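Local coordinates for protein arabinogalactan endo-1,4-beta-galactosidase (Ignisphaera aggregans, PDB 7OSK) that probably hydrolyses internal beta-1,4-galactosidic linkages in arabinogalactans through its family 53 glycoside hydrolase domain, which here holds a calcium ion, at residues N89-L93 with D184-N190; Y166-Y170 with S218-V223; Y295-L299 with F309-E315. All coordinates share one frame; numbering follows the deposited sequence.

Contact 1 (N89-L93 with D184-N190); sequences NWIRL and DMVQIGN
W90 and M185 meet with their side chains crossing at about a right angle. The outer corner of the indole does the touching: W90 CH2 lies 4.0 Å from M185 CG. The sulfur takes part too. M185 SD is 4.8 Å from the centroid of the W90 six-membered ring and 45° off its normal. This is a Met-aromatic contact with an oblique approach. The same corner meets D184 through its methylene, with W90 CH2 3.6 Å from D184 CB. The carboxylate of D184 is turned to another task, since OD2 accepts a hydrogen bond from V131 N.

Further along the strand, R92 reaches across with an extended chain. CG is anti to the backbone N (chi1 -180°), and the chain stays straight to NE, which carries the guanidinium to Q187 and N190. R92 NH2 gives N190 OD1 a weak hydrogen bond of 3.0 Å, bent to 126° at the hydrogen. N190 OD1 lies near the guanidinium plane, at its edge. The amide of Q187 borders the same edge. The stronger partners of R92 are D55 and E292, both salt-bridged to NH1, while N190 ND2 bonds A142 O. A methionine in place of R92 would probably leave D55 and E292 without their shared positive mate, and N190 OD1 without this weak donor.

Strands 90-95 and 185-188 are the second and fourth of the barrel. Strand 130-135 runs between them. Inward side chains meeting across an intervening strand are characteristic of the interior of a TIM barrel.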
# COMPACT_ATOMS: atom_id res chain seq x y z
N ASN A 89 -7.94 1.94 11.11
CA ASN A 89 -8.20 0.59 11.63
C ASN A 89 -7.39 -0.50 10.93
O ASN A 89 -7.38 -1.65 11.39
CB ASN A 89 -9.68 0.26 11.52
CG ASN A 89 -10.24 0.51 10.13
OD1 ASN A 89 -9.49 0.78 9.20
ND2 ASN A 89 -11.55 0.42 9.99
N TRP A 90 -6.74 -0.15 9.82
CA TRP A 90 -5.94 -1.11 9.07
C TRP A 90 -4.52 -0.59 8.83
O TRP A 90 -4.30 0.61 8.72
CB TRP A 90 -6.60 -1.43 7.73
CG TRP A 90 -7.63 -2.50 7.80
CD1 TRP A 90 -8.89 -2.39 8.30
CD2 TRP A 90 -7.49 -3.85 7.34
NE1 TRP A 90 -9.55 -3.60 8.18
CE2 TRP A 90 -8.71 -4.51 7.60
CE3 TRP A 90 -6.45 -4.57 6.74
CZ2 TRP A 90 -8.92 -5.85 7.28
CZ3 TRP A 90 -6.66 -5.90 6.43
CH2 TRP A 90 -7.88 -6.53 6.70
N ILE A 91 -3.58 -1.53 8.75
CA ILE A 91 -2.18 -1.22 8.49
C ILE A 91 -1.69 -2.01 7.28
O ILE A 91 -1.88 -3.23 7.21
CB ILE A 91 -1.29 -1.55 9.71
CG1 ILE A 91 -1.78 -0.81 10.96
CG2 ILE A 91 0.17 -1.20 9.43
CD1 ILE A 91 -1.71 0.71 10.87
N ARG A 92 -1.07 -1.31 6.33
CA ARG A 92 -0.51 -1.95 5.15
C ARG A 92 1.01 -1.86 5.19
O ARG A 92 1.57 -0.78 5.41
CB ARG A 92 -1.05 -1.31 3.88
CG ARG A 92 -0.52 -1.91 2.59
CD ARG A 92 -1.21 -1.29 1.38
NE ARG A 92 -0.74 -1.86 0.11
CZ ARG A 92 0.20 -1.32 -0.66
NH1 ARG A 92 0.81 -0.20 -0.30
NH2 ARG A 92 0.55 -1.92 -1.79
N LEU A 93 1.68 -2.99 4.98
CA LEU A 93 3.13 -3.06 5.02
C LEU A 93 3.67 -3.83 3.83
O LEU A 93 3.21 -4.93 3.53
CB LEU A 93 3.61 -3.72 6.32
CG LEU A 93 3.26 -3.03 7.64
CD1 LEU A 93 3.60 -3.93 8.80
CD2 LEU A 93 3.98 -1.70 7.76
N ASP A 184 -4.30 -10.41 7.79
CA ASP A 184 -5.66 -10.75 7.38
C ASP A 184 -5.75 -10.83 5.86
O ASP A 184 -6.51 -11.62 5.32
CB ASP A 184 -6.66 -9.71 7.90
CG ASP A 184 -6.52 -9.47 9.40
OD1 ASP A 184 -7.12 -10.23 10.19
OD2 ASP A 184 -5.81 -8.51 9.77
N MET A 185 -4.95 -10.01 5.19
CA MET A 185 -4.92 -9.96 3.73
C MET A 185 -3.49 -9.99 3.20
O MET A 185 -2.59 -9.37 3.77
CB MET A 185 -5.63 -8.71 3.22
CG MET A 185 -7.13 -8.76 3.44
SD MET A 185 -8.03 -7.39 2.71
CE MET A 185 -9.71 -7.95 3.00
N VAL A 186 -3.29 -10.70 2.10
CA VAL A 186 -2.00 -10.77 1.44
C VAL A 186 -2.12 -10.24 0.02
O VAL A 186 -3.10 -10.51 -0.68
CB VAL A 186 -1.44 -12.21 1.43
CG1 VAL A 186 -0.21 -12.32 0.53
CG2 VAL A 186 -1.10 -12.64 2.85
N GLN A 187 -1.11 -9.49 -0.40
CA GLN A 187 -1.08 -8.87 -1.72
C GLN A 187 0.03 -9.48 -2.57
O GLN A 187 1.21 -9.20 -2.38
CB GLN A 187 -0.91 -7.36 -1.57
CG GLN A 187 -0.46 -6.63 -2.82
CD GLN A 187 -0.57 -5.11 -2.72
OE1 GLN A 187 -0.00 -4.40 -3.54
NE2 GLN A 187 -1.29 -4.62 -1.71
N ILE A 188 -0.38 -10.33 -3.51
CA ILE A 188 0.56 -11.09 -4.33
C ILE A 188 1.23 -10.18 -5.36
O ILE A 188 0.72 -9.99 -6.47
CB ILE A 188 -0.14 -12.26 -5.07
CG1 ILE A 188 -1.03 -13.07 -4.11
CG2 ILE A 188 0.89 -13.17 -5.73
CD1 ILE A 188 -0.29 -13.73 -2.97
N GLY A 189 2.37 -9.61 -4.98
CA GLY A 189 3.07 -8.68 -5.84
C GLY A 189 2.53 -7.27 -5.68
O GLY A 189 1.43 -7.09 -5.17
N ASN A 190 3.31 -6.27 -6.10
CA ASN A 190 2.88 -4.88 -6.02
C ASN A 190 2.70 -4.26 -7.39
O ASN A 190 3.66 -4.13 -8.15
CB ASN A 190 3.87 -4.04 -5.21
CG ASN A 190 3.31 -2.68 -4.83
OD1 ASN A 190 2.40 -2.59 -4.00
ND2 ASN A 190 3.83 -1.62 -5.44

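Contact 2 (Y166-Y170 with S218-V223); sequences YNWTY and SAVKDV
Y166 and Y170 reach the neighbouring helix by nearly the same first torsion. In Y166, chi1 of 173° puts CG anti to the backbone N and sends the ring across to D222. Y170, one turn later, has the same anti torsion, which lays its ring beside V223. D222 answers from its side, with CG beside its own backbone N.

Y166 OH donates a hydrogen bond of 2.8 Å to D222 OD2. The oxygen is met on its anti side, from somewhat outside the carboxylate plane. It also lies in the plane of the tyrosine ring, at the ring edge, and the two flat groups are turned 76° apart.

A219 fills the space between the helices. Its methyl points at the other helix, where A219 CB is 3.6 Å from Y166 CD1. T169 closes the next side, with T169 CB 3.6 Å from A219 CB. Its methyl goes on to V220, while OG1 is bonded to V165 O and Y137 OH. Y170 CD1 packs against V223 CG2 at 3.6 Å, the two side chains crossing at a slant.

The small residue suits a close crossing. The axes of the two short segments approach to 8.3 Å and run at 37° to each other. Helices 158-178 and 206-223 are neighbours in the outer layer of the barrel, joined through strand 185-188.

The chemistry is thus divided. Apolar methyl and ring contacts hold the inner part. At the outer rim, a neutral phenol meets a carboxylate. This bond is likely to hold the end of the Y166 ring in place and would probably stabilise the negative charge on D222 in part.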
# COMPACT_ATOMS: atom_id res chain seq x y z
N TYR A 166 6.90 -20.33 -3.68
CA TYR A 166 6.05 -21.10 -2.78
C TYR A 166 6.71 -21.25 -1.42
O TYR A 166 6.12 -20.89 -0.39
CB TYR A 166 5.75 -22.49 -3.35
CG TYR A 166 5.01 -23.37 -2.37
CD1 TYR A 166 3.63 -23.28 -2.23
CD2 TYR A 166 5.70 -24.29 -1.58
CE1 TYR A 166 2.96 -24.08 -1.33
CE2 TYR A 166 5.03 -25.09 -0.67
CZ TYR A 166 3.66 -24.98 -0.55
OH TYR A 166 2.99 -25.78 0.35
N ASN A 167 7.93 -21.77 -1.41
CA ASN A 167 8.64 -22.06 -0.16
C ASN A 167 8.96 -20.81 0.64
O ASN A 167 8.96 -20.84 1.87
CB ASN A 167 9.92 -22.83 -0.45
CG ASN A 167 10.60 -23.31 0.81
OD1 ASN A 167 11.52 -22.68 1.33
ND2 ASN A 167 10.14 -24.45 1.33
N TRP A 168 9.22 -19.70 -0.05
CA TRP A 168 9.52 -18.45 0.63
C TRP A 168 8.25 -17.85 1.22
O TRP A 168 8.25 -17.40 2.36
CB TRP A 168 10.18 -17.45 -0.33
CG TRP A 168 10.57 -16.18 0.36
CD1 TRP A 168 11.74 -15.94 1.02
CD2 TRP A 168 9.79 -14.99 0.47
NE1 TRP A 168 11.73 -14.66 1.53
CE2 TRP A 168 10.55 -14.05 1.21
CE3 TRP A 168 8.52 -14.61 0.01
CZ2 TRP A 168 10.09 -12.77 1.49
CZ3 TRP A 168 8.07 -13.34 0.30
CH2 TRP A 168 8.84 -12.43 1.03
N THR A 169 7.18 -17.84 0.43
CA THR A 169 5.90 -17.31 0.89
C THR A 169 5.37 -18.11 2.07
O THR A 169 4.86 -17.54 3.04
CB THR A 169 4.84 -17.33 -0.23
OG1 THR A 169 5.32 -16.58 -1.35
CG2 THR A 169 3.53 -16.73 0.25
N TYR A 170 5.50 -19.43 1.99
CA TYR A 170 5.03 -20.30 3.05
C TYR A 170 5.78 -19.99 4.34
O TYR A 170 5.16 -19.69 5.36
CB TYR A 170 5.23 -21.77 2.67
CG TYR A 170 4.83 -22.74 3.75
CD1 TYR A 170 3.50 -23.10 3.93
CD2 TYR A 170 5.77 -23.29 4.61
CE1 TYR A 170 3.12 -23.98 4.93
CE2 TYR A 170 5.41 -24.17 5.61
CZ TYR A 170 4.08 -24.51 5.76
OH TYR A 170 3.72 -25.39 6.76
N SER A 218 -0.97 -20.65 -3.49
CA SER A 218 -1.00 -21.98 -2.88
C SER A 218 -0.29 -21.95 -1.54
O SER A 218 -0.70 -22.63 -0.60
CB SER A 218 -0.35 -23.02 -3.79
OG SER A 218 -1.24 -23.41 -4.83
N ALA A 219 0.78 -21.16 -1.45
CA ALA A 219 1.54 -21.05 -0.22
C ALA A 219 0.72 -20.39 0.88
O ALA A 219 0.69 -20.87 2.01
CB ALA A 219 2.83 -20.28 -0.46
N VAL A 220 0.05 -19.29 0.54
CA VAL A 220 -0.75 -18.55 1.51
C VAL A 220 -1.84 -19.42 2.13
O VAL A 220 -2.03 -19.42 3.34
CB VAL A 220 -1.42 -17.31 0.86
CG1 VAL A 220 -2.24 -16.55 1.90
CG2 VAL A 220 -0.37 -16.41 0.23
N LYS A 221 -2.54 -20.15 1.28
CA LYS A 221 -3.70 -20.94 1.71
C LYS A 221 -3.26 -22.13 2.56
O LYS A 221 -4.00 -22.58 3.43
CB LYS A 221 -4.51 -21.42 0.49
CG LYS A 221 -4.75 -20.36 -0.59
CD LYS A 221 -6.06 -19.62 -0.42
CE LYS A 221 -7.24 -20.45 -0.90
NZ LYS A 221 -7.68 -20.05 -2.27
N ASP A 222 -2.06 -22.64 2.30
CA ASP A 222 -1.52 -23.77 3.05
C ASP A 222 -1.17 -23.36 4.48
O ASP A 222 -1.21 -24.18 5.40
CB ASP A 222 -0.28 -24.34 2.36
CG ASP A 222 -0.61 -25.13 1.10
OD1 ASP A 222 -1.74 -25.64 0.99
OD2 ASP A 222 0.27 -25.23 0.22
N VAL A 223 -0.83 -22.09 4.67
CA VAL A 223 -0.61 -21.55 6.01
C VAL A 223 -1.96 -21.30 6.67
O VAL A 223 -2.16 -21.62 7.84
CB VAL A 223 0.21 -20.24 5.98
CG1 VAL A 223 0.49 -19.75 7.40
CG2 VAL A 223 1.51 -20.43 5.21

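Contact 3 (Y295-L299 with F309-E315); sequences YAWTL and FGSRDLE
F309 and Y295 form a T-shaped (edge-to-face) stack in the loop that follows the seventh strand of the TIM barrel, 287-293. The F309 side chain starts with CB pointing toward segment 295-299. From there the ring turns one face to A296. F309 CG and CD2 each lie 3.5 Å from A296 CB. That methyl sits almost over the ring centre, 10° off the normal, and makes a CH-pi contact. The opposite face is covered nearer its rim by L314 CB. On one flank, F309 CD1 meets L299 CD1 at 3.8 Å. On the other, F309 CE2 stands over the middle of the Y295 ring. The tip completes the stack, with F309 CZ 3.7 Å from Y295 CZ. The ring centroids are 5.0 Å apart and the planes stand at 77°. The ring of Y265, from helix 264-267, makes a further edge-to-face pair with F309.

L299 packs along the chain after F309. Its CG and CD1 lie by the carbonyl oxygen of G310, while CD2 runs on to the aliphatic part of R312. The link here is apolar packing. Polar help comes from N374, whose ND2 bonds both T298 O and F309 O and so ties the two segments together.

Between the segments the chain carries D301, D303, H305 and N307, four of the calcium ligands. N370 and E373 complete the site. The contact therefore closes the base of the calcium-binding loop. At its surface side, R312 bends at its second torsion (chi2 84°), and R312 CD rests 3.6 Å from L299 CD2.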
# COMPACT_ATOMS: atom_id res chain seq x y z
N TYR A 295 -2.10 12.46 -1.35
CA TYR A 295 -2.14 13.81 -1.88
C TYR A 295 -1.29 14.74 -1.03
O TYR A 295 -0.89 14.38 0.08
CB TYR A 295 -3.57 14.34 -1.96
CG TYR A 295 -3.76 15.34 -3.07
CD1 TYR A 295 -3.86 14.93 -4.39
CD2 TYR A 295 -3.83 16.70 -2.79
CE1 TYR A 295 -4.03 15.85 -5.41
CE2 TYR A 295 -3.99 17.62 -3.81
CZ TYR A 295 -4.09 17.19 -5.11
OH TYR A 295 -4.26 18.09 -6.14
N ALA A 296 -1.02 15.93 -1.55
CA ALA A 296 -0.14 16.88 -0.88
C ALA A 296 -0.90 17.78 0.08
O ALA A 296 -1.89 18.40 -0.30
CB ALA A 296 0.61 17.71 -1.90
N TRP A 297 -0.43 17.85 1.32
CA TRP A 297 -0.96 18.79 2.30
C TRP A 297 -0.20 20.11 2.22
O TRP A 297 -0.58 21.10 2.85
CB TRP A 297 -0.88 18.21 3.72
CG TRP A 297 0.51 17.85 4.17
CD1 TRP A 297 1.17 16.68 3.93
CD2 TRP A 297 1.41 18.67 4.94
NE1 TRP A 297 2.43 16.73 4.50
CE2 TRP A 297 2.59 17.93 5.12
CE3 TRP A 297 1.32 19.95 5.48
CZ2 TRP A 297 3.68 18.44 5.83
CZ3 TRP A 297 2.40 20.45 6.18
CH2 TRP A 297 3.57 19.69 6.35
N THR A 298 0.89 20.11 1.45
CA THR A 298 1.68 21.32 1.21
C THR A 298 2.57 21.12 -0.00
O THR A 298 2.67 20.01 -0.53
CB THR A 298 2.55 21.68 2.43
OG1 THR A 298 3.32 22.85 2.14
CG2 THR A 298 3.49 20.54 2.78
N LEU A 299 3.23 22.19 -0.43
CA LEU A 299 4.12 22.13 -1.59
C LEU A 299 5.56 22.38 -1.17
O LEU A 299 6.49 22.20 -1.96
CB LEU A 299 3.68 23.17 -2.64
CG LEU A 299 3.55 22.79 -4.12
CD1 LEU A 299 3.19 21.33 -4.36
CD2 LEU A 299 2.49 23.68 -4.76
N PHE A 309 5.62 15.43 -5.58
CA PHE A 309 4.63 16.50 -5.57
C PHE A 309 5.35 17.83 -5.31
O PHE A 309 5.48 18.27 -4.17
CB PHE A 309 3.56 16.23 -4.51
CG PHE A 309 2.17 16.66 -4.90
CD1 PHE A 309 1.93 17.93 -5.41
CD2 PHE A 309 1.10 15.80 -4.77
CE1 PHE A 309 0.65 18.32 -5.76
CE2 PHE A 309 -0.18 16.18 -5.12
CZ PHE A 309 -0.41 17.45 -5.62
N GLY A 310 5.82 18.45 -6.39
CA GLY A 310 6.76 19.56 -6.28
C GLY A 310 6.18 20.93 -6.56
O GLY A 310 6.27 21.83 -5.73
N SER A 311 5.59 21.09 -7.74
CA SER A 311 5.04 22.36 -8.18
C SER A 311 3.53 22.30 -8.28
O SER A 311 2.93 21.23 -8.14
CB SER A 311 5.64 22.75 -9.53
OG SER A 311 5.52 21.68 -10.45
N ARG A 312 2.90 23.45 -8.53
CA ARG A 312 1.46 23.51 -8.74
C ARG A 312 1.03 22.65 -9.94
O ARG A 312 -0.15 22.42 -10.15
CB ARG A 312 1.00 24.96 -8.93
CG ARG A 312 0.79 25.75 -7.64
CD ARG A 312 2.08 26.35 -7.09
NE ARG A 312 1.81 27.29 -6.00
CZ ARG A 312 2.75 28.00 -5.37
NH1 ARG A 312 4.02 27.87 -5.70
NH2 ARG A 312 2.40 28.83 -4.40
N ASP A 313 2.01 22.21 -10.72
CA ASP A 313 1.79 21.28 -11.83
C ASP A 313 0.91 20.10 -11.44
O ASP A 313 -0.13 19.87 -12.05
CB ASP A 313 3.14 20.78 -12.35
CG ASP A 313 3.01 19.59 -13.27
OD1 ASP A 313 2.02 19.52 -14.03
OD2 ASP A 313 3.90 18.71 -13.25
N LEU A 314 1.33 19.34 -10.43
CA LEU A 314 0.57 18.16 -10.01
C LEU A 314 -0.73 18.54 -9.32
O LEU A 314 -1.65 17.72 -9.20
CB LEU A 314 1.42 17.29 -9.09
CG LEU A 314 2.43 16.38 -9.79
CD1 LEU A 314 3.60 17.19 -10.34
CD2 LEU A 314 2.92 15.29 -8.86
N GLU A 315 -0.82 19.79 -8.87
CA GLU A 315 -1.99 20.28 -8.14
C GLU A 315 -3.20 20.46 -9.06
O GLU A 315 -4.34 20.34 -8.62
CB GLU A 315 -1.65 21.59 -7.43
CG GLU A 315 -2.78 22.14 -6.56
CD GLU A 315 -2.43 23.45 -5.88
OE1 GLU A 315 -1.92 24.36 -6.57
OE2 GLU A 315 -2.68 23.58 -4.66

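In the fold
All three contacts belong to one family 53 domain folded as a TIM barrel. Contact 1 lies inside the barrel, between its second and fourth strands, its centre about 7 Å from the centre of the chain. Contact 2 lies in the outer helix layer, and contact 3 in the loop after the seventh strand. Contacts 1 and 2 alternate along the chain, because strand 185-188 comes between helices 158-178 and 206-223. They touch where V186 and I188 pack on V220, with centres about 15 Å apart. Contact 3 follows both, its centre about 41 Å from that of contact 2, across the chain's centre. Together they sample the core, the shell and the calcium-bearing loop.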